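Local coordinates for protein N-acetyl-beta-D glucosaminidase (Rhizomucor miehei CAU432, PDB 4ZM6) that probably removes N-acetylglucosamine residues from glycosides through its family 3 hydrolase part, and carries a GCN5-related glucosamine N-acetyltransferase region that binds acetyl-CoA, at residues L89-P97 with V114-L122; T51-T59 with L122-N130. All blocks are in the same frame, centred on the assembly; numbering follows the deposited sequence.

Overall arrangement
Contacts 1 and 2 lie side by side in the family 3 hydrolase part of the chain, whose fold is of the TIM-barrel type, with their centres about 12 Å apart. Both use helix 108-125. Along the chain, 51-59 comes first, then 89-97, 114-122 and 122-130, so contact 1 falls between the two partners of contact 2, overlapping the second at Leu122. The loop after strand 76-79 lies along the body of the helix, and helix 52-68 meets its C-terminal end. Ser92 packs on Pro52, and Leu89 on Met127, joining the two contacts. One helix is thereby held to the preceding barrel helix and to the loop that follows strand 76-79.

Contact 1: residues L89-P97 with V114-L122; sequences LGDSGTYLP and VAMAISKEL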
ATOM      1  N   LEU A  89      29.374 -21.927   7.500  1.00 86.33           N
ATOM      2  CA  LEU A  89      29.283 -23.378   7.694  1.00 89.39           C
ATOM      3  C   LEU A  89      30.205 -24.153   6.747  1.00 89.42           C
ATOM      4  O   LEU A  89      30.787 -25.168   7.138  1.00 85.39           O
ATOM      5  CB  LEU A  89      27.829 -23.854   7.531  1.00 90.85           C
ATOM      6  CG  LEU A  89      26.955 -23.976   8.788  1.00 91.13           C
ATOM      7  CD1 LEU A  89      27.286 -22.926   9.839  1.00 92.85           C
ATOM      8  CD2 LEU A  89      25.481 -23.907   8.410  1.00 91.80           C
ATOM      9  N   GLY A  90      30.325 -23.672   5.511  1.00 92.05           N
ATOM     10  CA  GLY A  90      31.207 -24.281   4.515  1.00 91.57           C
ATOM     11  C   GLY A  90      30.712 -25.629   4.018  1.00 89.31           C
ATOM     12  O   GLY A  90      29.777 -25.695   3.219  1.00 82.92           O
ATOM     13  N   ASP A  91      31.365 -26.697   4.479  1.00 89.07           N
ATOM     14  CA  ASP A  91      30.971 -28.075   4.172  1.00 87.54           C
ATOM     15  C   ASP A  91      30.276 -28.745   5.352  1.00 82.17           C
ATOM     16  O   ASP A  91      29.742 -29.847   5.218  1.00 80.70           O
ATOM     17  CB  ASP A  91      32.199 -28.906   3.793  1.00 90.39           C
ATOM     18  CG  ASP A  91      32.911 -28.371   2.571  1.00 93.80           C
ATOM     19  OD1 ASP A  91      32.225 -27.950   1.613  1.00 98.11           O
ATOM     20  OD2 ASP A  91      34.159 -28.378   2.565  1.00 95.35           O
ATOM     21  N   SER A  92      30.299 -28.088   6.507  1.00 79.34           N
ATOM     22  CA  SER A  92      29.631 -28.596   7.699  1.00 78.70           C
ATOM     23  C   SER A  92      28.110 -28.600   7.515  1.00 76.54           C
ATOM     24  O   SER A  92      27.426 -29.485   8.028  1.00 79.70           O
ATOM     25  CB  SER A  92      30.002 -27.740   8.915  1.00 79.40           C
ATOM     26  OG  SER A  92      31.389 -27.451   8.933  1.00 77.91           O
ATOM     27  N   GLY A  93      27.600 -27.611   6.781  1.00 71.12           N
ATOM     28  CA  GLY A  93      26.170 -27.474   6.511  1.00 68.00           C
ATOM     29  C   GLY A  93      25.856 -27.369   5.029  1.00 66.22           C
ATOM     30  O   GLY A  93      26.751 -27.231   4.200  1.00 65.92           O
ATOM     31  N   THR A  94      24.571 -27.421   4.697  1.00 63.78           N
ATOM     32  CA  THR A  94      24.133 -27.469   3.307  1.00 62.30           C
ATOM     33  C   THR A  94      24.283 -26.123   2.600  1.00 59.62           C
ATOM     34  O   THR A  94      24.096 -25.074   3.208  1.00 60.07           O
ATOM     35  CB  THR A  94      22.659 -27.913   3.225  1.00 63.71           C
ATOM     36  OG1 THR A  94      22.480 -29.115   3.982  1.00 64.02           O
ATOM     37  CG2 THR A  94      22.235 -28.154   1.775  1.00 65.11           C
ATOM     38  N   TYR A  95      24.637 -26.167   1.317  1.00 57.25           N
ATOM     39  CA  TYR A  95      24.558 -24.994   0.446  1.00 55.69           C
ATOM     40  C   TYR A  95      23.102 -24.778   0.038  1.00 54.81           C
ATOM     41  O   TYR A  95      22.534 -25.582  -0.700  1.00 55.44           O
ATOM     42  CB  TYR A  95      25.406 -25.175  -0.824  1.00 56.03           C
ATOM     43  CG  TYR A  95      26.898 -25.075  -0.610  1.00 55.35           C
ATOM     44  CD1 TYR A  95      27.509 -23.840  -0.443  1.00 56.39           C
ATOM     45  CD2 TYR A  95      27.701 -26.213  -0.586  1.00 54.20           C
ATOM     46  CE1 TYR A  95      28.876 -23.737  -0.241  1.00 57.14           C
ATOM     47  CE2 TYR A  95      29.068 -26.121  -0.386  1.00 55.38           C
ATOM     48  CZ  TYR A  95      29.652 -24.879  -0.215  1.00 56.83           C
ATOM     49  OH  TYR A  95      31.011 -24.772  -0.012  1.00 58.26           O
ATOM     50  N   LEU A  96      22.496 -23.702   0.522  1.00 53.39           N
ATOM     51  CA  LEU A  96      21.164 -23.308   0.065  1.00 52.98           C
ATOM     52  C   LEU A  96      21.235 -21.895  -0.514  1.00 51.02           C
ATOM     53  O   LEU A  96      22.091 -21.102  -0.112  1.00 49.89           O
ATOM     54  CB  LEU A  96      20.148 -23.382   1.208  1.00 52.91           C
ATOM     55  CG  LEU A  96      19.922 -24.781   1.791  1.00 53.03           C
ATOM     56  CD1 LEU A  96      19.275 -24.688   3.167  1.00 53.70           C
ATOM     57  CD2 LEU A  96      19.093 -25.647   0.852  1.00 52.47           C
ATOM     58  N   PRO A  97      20.341 -21.577  -1.466  1.00 50.54           N
ATOM     59  CA  PRO A  97      20.389 -20.304  -2.194  1.00 50.74           C
ATOM     60  C   PRO A  97      20.524 -19.063  -1.313  1.00 51.04           C
ATOM     61  O   PRO A  97      19.765 -18.895  -0.360  1.00 52.07           O
ATOM     62  CB  PRO A  97      19.053 -20.279  -2.930  1.00 50.42           C
ATOM     63  CG  PRO A  97      18.722 -21.710  -3.145  1.00 50.77           C
ATOM     64  CD  PRO A  97      19.229 -22.428  -1.929  1.00 50.63           C
ATOM     65  N   VAL A 114      14.250 -22.159   3.237  1.00 50.38           N
ATOM     66  CA  VAL A 114      15.708 -22.105   3.335  1.00 49.25           C
ATOM     67  C   VAL A 114      16.124 -21.673   4.738  1.00 49.64           C
ATOM     68  O   VAL A 114      16.989 -22.296   5.346  1.00 50.98           O
ATOM     69  CB  VAL A 114      16.317 -21.172   2.271  1.00 47.39           C
ATOM     70  CG1 VAL A 114      17.758 -20.825   2.605  1.00 47.49           C
ATOM     71  CG2 VAL A 114      16.242 -21.832   0.906  1.00 48.76           C
ATOM     72  N   ALA A 115      15.493 -20.622   5.252  1.00 49.48           N
ATOM     73  CA  ALA A 115      15.820 -20.111   6.575  1.00 51.49           C
ATOM     74  C   ALA A 115      15.504 -21.133   7.676  1.00 53.18           C
ATOM     75  O   ALA A 115      16.264 -21.275   8.635  1.00 53.40           O
ATOM     76  CB  ALA A 115      15.091 -18.801   6.830  1.00 52.45           C
ATOM     77  N   MET A 116      14.389 -21.844   7.527  1.00 54.15           N
ATOM     78  CA  MET A 116      14.000 -22.876   8.483  1.00 53.70           C
ATOM     79  C   MET A 116      15.043 -23.983   8.503  1.00 53.00           C
ATOM     80  O   MET A 116      15.512 -24.377   9.569  1.00 53.54           O
ATOM     81  CB  MET A 116      12.641 -23.473   8.117  1.00 55.57           C
ATOM     82  CG  MET A 116      11.473 -22.514   8.261  1.00 57.01           C
ATOM     83  SD  MET A 116       9.932 -23.243   7.677  1.00 57.96           S
ATOM     84  CE  MET A 116       9.474 -24.177   9.134  1.00 57.58           C
ATOM     85  N   ALA A 117      15.394 -24.471   7.315  1.00 51.93           N
ATOM     86  CA  ALA A 117      16.413 -25.508   7.150  1.00 52.03           C
ATOM     87  C   ALA A 117      17.761 -25.109   7.755  1.00 55.22           C
ATOM     88  O   ALA A 117      18.439 -25.933   8.374  1.00 58.49           O
ATOM     89  CB  ALA A 117      16.586 -25.834   5.678  1.00 51.14           C
ATOM     90  N   ILE A 118      18.142 -23.846   7.577  1.00 55.00           N
ATOM     91  CA  ILE A 118      19.408 -23.340   8.097  1.00 53.84           C
ATOM     92  C   ILE A 118      19.361 -23.206   9.610  1.00 53.94           C
ATOM     93  O   ILE A 118      20.317 -23.571  10.288  1.00 57.02           O
ATOM     94  CB  ILE A 118      19.786 -21.987   7.441  1.00 53.25           C
ATOM     95  CG1 ILE A 118      20.293 -22.225   6.016  1.00 53.98           C
ATOM     96  CG2 ILE A 118      20.827 -21.226   8.258  1.00 52.36           C
ATOM     97  CD1 ILE A 118      21.565 -23.050   5.918  1.00 54.31           C
ATOM     98  N   SER A 119      18.264 -22.681  10.141  1.00 53.77           N
ATOM     99  CA  SER A 119      18.152 -22.487  11.590  1.00 55.51           C
ATOM    100  C   SER A 119      18.219 -23.824  12.332  1.00 56.90           C
ATOM    101  O   SER A 119      18.822 -23.915  13.399  1.00 55.93           O
ATOM    102  CB  SER A 119      16.875 -21.711  11.951  1.00 53.83           C
ATOM    103  OG  SER A 119      15.787 -22.107  11.143  1.00 53.54           O
ATOM    104  N   LYS A 120      17.610 -24.852  11.749  1.00 60.70           N
ATOM    105  CA  LYS A 120      17.674 -26.212  12.286  1.00 63.81           C
ATOM    106  C   LYS A 120      19.133 -26.651  12.417  1.00 63.82           C
ATOM    107  O   LYS A 120      19.562 -27.080  13.485  1.00 62.57           O
ATOM    108  CB  LYS A 120      16.913 -27.176  11.367  1.00 65.85           C
ATOM    109  CG  LYS A 120      16.529 -28.513  11.984  1.00 68.74           C
ATOM    110  CD  LYS A 120      15.867 -29.403  10.934  1.00 72.61           C
ATOM    111  CE  LYS A 120      14.873 -30.396  11.524  1.00 74.48           C
ATOM    112  NZ  LYS A 120      15.532 -31.552  12.193  1.00 75.73           N
ATOM    113  N   GLU A 121      19.889 -26.515  11.326  1.00 64.40           N
ATOM    114  CA  GLU A 121      21.308 -26.865  11.313  1.00 63.63           C
ATOM    115  C   GLU A 121      22.100 -26.049  12.335  1.00 63.62           C
ATOM    116  O   GLU A 121      22.840 -26.610  13.135  1.00 65.68           O
ATOM    117  CB  GLU A 121      21.906 -26.687   9.911  1.00 62.55           C
ATOM    118  CG  GLU A 121      21.447 -27.745   8.914  1.00 63.82           C
ATOM    119  CD  GLU A 121      22.228 -27.737   7.606  1.00 63.81           C
ATOM    120  OE1 GLU A 121      23.224 -26.989   7.492  1.00 61.80           O
ATOM    121  OE2 GLU A 121      21.839 -28.487   6.682  1.00 62.89           O
ATOM    122  N   LEU A 122      21.931 -24.734  12.315  1.00 63.65           N
ATOM    123  CA  LEU A 122      22.631 -23.862  13.256  1.00 66.12           C
ATOM    124  C   LEU A 122      22.308 -24.183  14.717  1.00 66.82           C
ATOM    125  O   LEU A 122      23.194 -24.153  15.568  1.00 66.41           O
ATOM    126  CB  LEU A 122      22.305 -22.391  12.969  1.00 68.04           C
ATOM    127  CG  LEU A 122      22.916 -21.777  11.706  1.00 68.42           C
ATOM    128  CD1 LEU A 122      22.296 -20.420  11.428  1.00 69.08           C
ATOM    129  CD2 LEU A 122      24.424 -21.643  11.834  1.00 69.64           C
TER
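The carboxylate of Glu121 offers its edge to Thr94, and both of its oxygens are used. Glu121 OE1 accepts a hydrogen bond from Thr94 N (3.1 Å, N-H...O angle 152°) and Glu121 OE2 one from Thr94 OG1 (2.8 Å). Each oxygen uses its syn lone pair, so one threonine fixes the rotation of the group. Leu89 CD2 also comes at the edge, near the carboxylate plane and close to OE1. Gly93 CA lies off to one side of that plane near OE1; having no side chain, glycine lets the acid come close to the backbone. The other face is turned toward Ile118, whose CD1 stands 5.0 Å from Glu121 CD. Glutamate suits this place because its chain, extended beyond CG, carries the charge from the helix across to the loop. OE2 is also hydrogen-bonded to His360 ND1, which would probably favour the ionised acid.

Apolar packing flanks this polar grip. Leu96 puts CD1 against Ala117 CB at 3.9 Å and against Ile118, the two longer side chains lying alongside each other and running opposite ways; the small alanine leaves room for the leucine branch. Val114 places CG1, anti to its backbone nitrogen (chi1 165°), 3.8 Å from Leu96 CB, while its CG2 faces the Pro97 ring at CD. At the other end of the helical segment, beside Glu121, Leu89 CD1 meets Leu122 CD2 at 3.7 Å. The type II' turn from Leu89 to Ser92 reverses the loop just before Gly93; Gly90, with phi 71°, suits its second position.

The loop, which follows strand 76-79 and leads to helix 99-105, thus runs along helix 108-125. Helix 357-368 adds His360 beside Thr94 and Ala117, helix 155-171 packs on Val114, Ala115 and Ile118, and helix 503-513 meets Tyr95.

Contact 2: residues T51-T59 with L122-N130; sequences TPKQVQKLT and LLTLGMNWN
Leu125, the residue most deeply engaged, lies against one side of helix 52-68. Its CG is anti to the carbonyl carbon (chi1 -59°), and CD2, the branch not anti to CA, reaches the first turn of that helix, 4.2 Å from Pro52 CB. Behind it, Leu125 CB meets Val55 CG1 at 4.1 Å, the two side chains crossing at a slant. A branched apolar side chain suits the place, since it meets Pro52 and the aliphatic part of Gln56 at CD2 and Val55 at CB. Met127 CE reaches the same Val55 methyl.

Thr59 meets the backbone rather than the side chain of Leu125. Thr59 OG1 lies 2.8 Å from Leu125 O and also within hydrogen-bonding distance of Val55 O and Gln56 O of its own helix. With chi1 at 50°, the hydroxyl sits between backbone N and carbonyl carbon, turned back to its own helix yet able to face the neighbouring chain. The CG2 methyl of Thr59 packs 3.8 Å from Gly126 CA, which leaves room for the threonine.

Gln56 lays its aliphatic part beside the helix end, Gln56 CG lying 4.0 Å from Leu125 CA. NE2 comes near Thr124 O, too far for a bond, and the side chain also touches Gln349 and Leu352.

Gly126, with positive phi, ends helix 108-125 in a Schellman motif: Met127 N to Leu122 O and Gly126 N to Leu123 O, both weak bonds. The chain then enters a short, weakly bonded strand, about 129-130, parallel to 76-79. This is the beta-alpha-beta succession of a TIM-barrel-like fold, in which successive outer helices pack side by side.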
ATOM      1  N   THR A  51      34.358 -28.186  12.014  1.00 89.84           N
ATOM      2  CA  THR A  51      33.479 -29.197  11.430  1.00 88.69           C
ATOM      3  C   THR A  51      32.483 -29.640  12.522  1.00 87.98           C
ATOM      4  O   THR A  51      32.782 -29.504  13.716  1.00 86.86           O
ATOM      5  CB  THR A  51      34.296 -30.378  10.826  1.00 88.59           C
ATOM      6  OG1 THR A  51      33.781 -30.710   9.529  1.00 85.63           O
ATOM      7  CG2 THR A  51      34.320 -31.622  11.741  1.00 88.61           C
ATOM      8  N   PRO A  52      31.308 -30.171  12.118  1.00 85.32           N
ATOM      9  CA  PRO A  52      30.145 -30.364  13.001  1.00 85.37           C
ATOM     10  C   PRO A  52      30.452 -30.834  14.426  1.00 87.84           C
ATOM     11  O   PRO A  52      29.950 -30.250  15.390  1.00 85.97           O
ATOM     12  CB  PRO A  52      29.320 -31.416  12.259  1.00 85.43           C
ATOM     13  CG  PRO A  52      29.629 -31.182  10.824  1.00 84.48           C
ATOM     14  CD  PRO A  52      31.065 -30.747  10.779  1.00 85.26           C
ATOM     15  N   LYS A  53      31.265 -31.880  14.554  1.00 94.79           N
ATOM     16  CA  LYS A  53      31.654 -32.392  15.869  1.00 99.69           C
ATOM     17  C   LYS A  53      32.409 -31.336  16.672  1.00 98.77           C
ATOM     18  O   LYS A  53      32.114 -31.106  17.849  1.00 95.82           O
ATOM     19  CB  LYS A  53      32.520 -33.651  15.731  1.00101.93           C
ATOM     20  CG  LYS A  53      31.756 -34.894  15.297  1.00103.56           C
ATOM     21  CD  LYS A  53      32.488 -36.163  15.712  1.00105.13           C
ATOM     22  CE  LYS A  53      31.722 -37.418  15.318  1.00103.63           C
ATOM     23  NZ  LYS A  53      32.365 -38.646  15.864  1.00102.52           N
ATOM     24  N   GLN A  54      33.372 -30.692  16.017  1.00 99.43           N
ATOM     25  CA  GLN A  54      34.217 -29.686  16.657  1.00102.88           C
ATOM     26  C   GLN A  54      33.404 -28.481  17.113  1.00 99.95           C
ATOM     27  O   GLN A  54      33.691 -27.889  18.152  1.00 97.83           O
ATOM     28  CB  GLN A  54      35.313 -29.208  15.699  1.00107.95           C
ATOM     29  CG  GLN A  54      36.682 -29.033  16.349  1.00112.54           C
ATOM     30  CD  GLN A  54      37.510 -30.316  16.388  1.00111.56           C
ATOM     31  OE1 GLN A  54      37.037 -31.396  16.021  1.00109.50           O
ATOM     32  NE2 GLN A  54      38.757 -30.199  16.837  1.00108.15           N
ATOM     33  N   VAL A  55      32.390 -28.127  16.329  1.00 98.14           N
ATOM     34  CA  VAL A  55      31.569 -26.957  16.621  1.00 95.93           C
ATOM     35  C   VAL A  55      30.630 -27.217  17.797  1.00 91.52           C
ATOM     36  O   VAL A  55      30.466 -26.354  18.655  1.00 89.56           O
ATOM     37  CB  VAL A  55      30.755 -26.505  15.389  1.00 97.23           C
ATOM     38  CG1 VAL A  55      29.968 -25.238  15.710  1.00 97.35           C
ATOM     39  CG2 VAL A  55      31.678 -26.278  14.195  1.00 97.76           C
ATOM     40  N   GLN A  56      30.014 -28.398  17.833  1.00 89.75           N
ATOM     41  CA  GLN A  56      29.169 -28.782  18.969  1.00 91.72           C
ATOM     42  C   GLN A  56      29.959 -28.750  20.268  1.00 95.21           C
ATOM     43  O   GLN A  56      29.456 -28.297  21.298  1.00 92.58           O
ATOM     44  CB  GLN A  56      28.589 -30.184  18.782  1.00 94.43           C
ATOM     45  CG  GLN A  56      27.417 -30.262  17.817  1.00 94.27           C
ATOM     46  CD  GLN A  56      26.579 -31.518  18.001  1.00 93.27           C
ATOM     47  OE1 GLN A  56      26.663 -32.194  19.027  1.00 92.70           O
ATOM     48  NE2 GLN A  56      25.757 -31.828  17.008  1.00 94.12           N
ATOM     49  N   LYS A  57      31.194 -29.246  20.206  1.00 99.15           N
ATOM     50  CA  LYS A  57      32.111 -29.194  21.337  1.00101.07           C
ATOM     51  C   LYS A  57      32.426 -27.745  21.698  1.00100.70           C
ATOM     52  O   LYS A  57      32.290 -27.346  22.857  1.00100.04           O
ATOM     53  CB  LYS A  57      33.407 -29.939  21.008  1.00103.42           C
ATOM     54  CG  LYS A  57      34.352 -30.100  22.189  1.00104.93           C
ATOM     55  CD  LYS A  57      35.660 -30.748  21.769  1.00105.28           C
ATOM     56  CE  LYS A  57      36.549 -31.022  22.970  1.00106.05           C
ATOM     57  NZ  LYS A  57      37.644 -31.973  22.638  1.00106.47           N
ATOM     58  N   LEU A  58      32.839 -26.972  20.692  1.00 98.81           N
ATOM     59  CA  LEU A  58      33.195 -25.560  20.863  1.00 97.93           C
ATOM     60  C   LEU A  58      32.075 -24.751  21.517  1.00 98.52           C
ATOM     61  O   LEU A  58      32.318 -24.021  22.478  1.00 97.28           O
ATOM     62  CB  LEU A  58      33.575 -24.939  19.511  1.00 98.27           C
ATOM     63  CG  LEU A  58      33.827 -23.425  19.440  1.00 99.80           C
ATOM     64  CD1 LEU A  58      34.777 -22.958  20.533  1.00100.29           C
ATOM     65  CD2 LEU A  58      34.363 -23.035  18.068  1.00 97.74           C
ATOM     66  N   THR A  59      30.856 -24.883  20.997  1.00 99.70           N
ATOM     67  CA  THR A  59      29.705 -24.158  21.544  1.00100.81           C
ATOM     68  C   THR A  59      29.403 -24.591  22.974  1.00 99.38           C
ATOM     69  O   THR A  59      29.110 -23.757  23.829  1.00 91.45           O
ATOM     70  CB  THR A  59      28.438 -24.352  20.686  1.00101.74           C
ATOM     71  OG1 THR A  59      28.236 -25.748  20.432  1.00102.41           O
ATOM     72  CG2 THR A  59      28.565 -23.599  19.364  1.00100.79           C
ATOM     73  N   LEU A 122      21.931 -24.734  12.315  1.00 63.65           N
ATOM     74  CA  LEU A 122      22.631 -23.862  13.256  1.00 66.12           C
ATOM     75  C   LEU A 122      22.308 -24.183  14.717  1.00 66.82           C
ATOM     76  O   LEU A 122      23.194 -24.153  15.568  1.00 66.41           O
ATOM     77  CB  LEU A 122      22.305 -22.391  12.969  1.00 68.04           C
ATOM     78  CG  LEU A 122      22.916 -21.777  11.706  1.00 68.42           C
ATOM     79  CD1 LEU A 122      22.296 -20.420  11.428  1.00 69.08           C
ATOM     80  CD2 LEU A 122      24.424 -21.643  11.834  1.00 69.64           C
ATOM     81  N   LEU A 123      21.049 -24.495  15.007  1.00 68.82           N
ATOM     82  CA  LEU A 123      20.622 -24.734  16.389  1.00 70.74           C
ATOM     83  C   LEU A 123      21.196 -26.021  16.976  1.00 70.26           C
ATOM     84  O   LEU A 123      21.538 -26.056  18.160  1.00 69.67           O
ATOM     85  CB  LEU A 123      19.092 -24.746  16.497  1.00 73.07           C
ATOM     86  CG  LEU A 123      18.496 -24.783  17.913  1.00 74.03           C
ATOM     87  CD1 LEU A 123      19.058 -23.676  18.793  1.00 73.97           C
ATOM     88  CD2 LEU A 123      16.979 -24.692  17.860  1.00 75.79           C
ATOM     89  N   THR A 124      21.302 -27.070  16.163  1.00 69.20           N
ATOM     90  CA  THR A 124      21.884 -28.328  16.628  1.00 71.08           C
ATOM     91  C   THR A 124      23.376 -28.155  16.933  1.00 73.15           C
ATOM     92  O   THR A 124      23.892 -28.756  17.878  1.00 72.49           O
ATOM     93  CB  THR A 124      21.697 -29.469  15.609  1.00 71.63           C
ATOM     94  OG1 THR A 124      22.342 -29.124  14.381  1.00 75.33           O
ATOM     95  CG2 THR A 124      20.219 -29.742  15.352  1.00 70.24           C
ATOM     96  N   LEU A 125      24.058 -27.323  16.144  1.00 74.70           N
ATOM     97  CA  LEU A 125      25.483 -27.040  16.350  1.00 74.53           C
ATOM     98  C   LEU A 125      25.755 -26.081  17.516  1.00 74.79           C
ATOM     99  O   LEU A 125      26.900 -25.947  17.947  1.00 76.37           O
ATOM    100  CB  LEU A 125      26.108 -26.470  15.073  1.00 75.70           C
ATOM    101  CG  LEU A 125      26.043 -27.340  13.812  1.00 78.26           C
ATOM    102  CD1 LEU A 125      26.703 -26.631  12.637  1.00 77.48           C
ATOM    103  CD2 LEU A 125      26.682 -28.702  14.042  1.00 80.18           C
ATOM    104  N   GLY A 126      24.718 -25.407  18.011  1.00 73.78           N
ATOM    105  CA  GLY A 126      24.861 -24.475  19.126  1.00 72.74           C
ATOM    106  C   GLY A 126      24.737 -23.010  18.741  1.00 74.25           C
ATOM    107  O   GLY A 126      24.767 -22.146  19.621  1.00 75.39           O
ATOM    108  N   MET A 127      24.612 -22.718  17.442  1.00 74.31           N
ATOM    109  CA  MET A 127      24.305 -21.353  16.990  1.00 76.11           C
ATOM    110  C   MET A 127      22.852 -21.031  17.253  1.00 72.38           C
ATOM    111  O   MET A 127      21.965 -21.795  16.880  1.00 74.36           O
ATOM    112  CB  MET A 127      24.575 -21.148  15.497  1.00 80.65           C
ATOM    113  CG  MET A 127      25.927 -20.542  15.202  1.00 84.31           C
ATOM    114  SD  MET A 127      27.213 -21.764  15.462  1.00 89.59           S
ATOM    115  CE  MET A 127      27.070 -22.726  13.957  1.00 89.58           C
ATOM    116  N   ASN A 128      22.621 -19.879  17.869  1.00 67.80           N
ATOM    117  CA  ASN A 128      21.285 -19.459  18.255  1.00 66.13           C
ATOM    118  C   ASN A 128      21.035 -17.981  17.942  1.00 63.75           C
ATOM    119  O   ASN A 128      20.247 -17.316  18.616  1.00 64.12           O
ATOM    120  CB  ASN A 128      21.070 -19.759  19.743  1.00 68.16           C
ATOM    121  CG  ASN A 128      22.200 -19.243  20.619  1.00 69.66           C
ATOM    122  OD1 ASN A 128      23.098 -18.537  20.155  1.00 70.69           O
ATOM    123  ND2 ASN A 128      22.161 -19.597  21.893  1.00 70.31           N
ATOM    124  N   TRP A 129      21.708 -17.480  16.909  1.00 61.42           N
ATOM    125  CA  TRP A 129      21.533 -16.105  16.446  1.00 59.43           C
ATOM    126  C   TRP A 129      22.205 -15.953  15.088  1.00 59.17           C
ATOM    127  O   TRP A 129      23.424 -15.853  15.002  1.00 59.31           O
ATOM    128  CB  TRP A 129      22.135 -15.096  17.433  1.00 58.12           C
ATOM    129  CG  TRP A 129      21.781 -13.649  17.146  1.00 57.50           C
ATOM    130  CD1 TRP A 129      21.331 -13.122  15.965  1.00 57.79           C
ATOM    131  CD2 TRP A 129      21.872 -12.550  18.057  1.00 56.39           C
ATOM    132  NE1 TRP A 129      21.127 -11.774  16.095  1.00 57.72           N
ATOM    133  CE2 TRP A 129      21.453 -11.397  17.368  1.00 56.05           C
ATOM    134  CE3 TRP A 129      22.265 -12.431  19.393  1.00 57.66           C
ATOM    135  CZ2 TRP A 129      21.416 -10.140  17.965  1.00 57.39           C
ATOM    136  CZ3 TRP A 129      22.229 -11.182  19.990  1.00 57.58           C
ATOM    137  CH2 TRP A 129      21.809 -10.052  19.274  1.00 58.43           C
ATOM    138  N   ASN A 130      21.407 -15.929  14.029  1.00 59.15           N
ATOM    139  CA  ASN A 130      21.934 -15.665  12.706  1.00 60.65           C
ATOM    140  C   ASN A 130      21.835 -14.168  12.411  1.00 62.47           C
ATOM    141  O   ASN A 130      20.754 -13.579  12.492  1.00 60.46           O
ATOM    142  CB  ASN A 130      21.176 -16.477  11.660  1.00 60.63           C
ATOM    143  CG  ASN A 130      21.861 -16.468  10.303  1.00 60.83           C
ATOM    144  OD1 ASN A 130      22.894 -15.818  10.112  1.00 59.53           O
ATOM    145  ND2 ASN A 130      21.281 -17.192   9.347  1.00 59.68           N
TER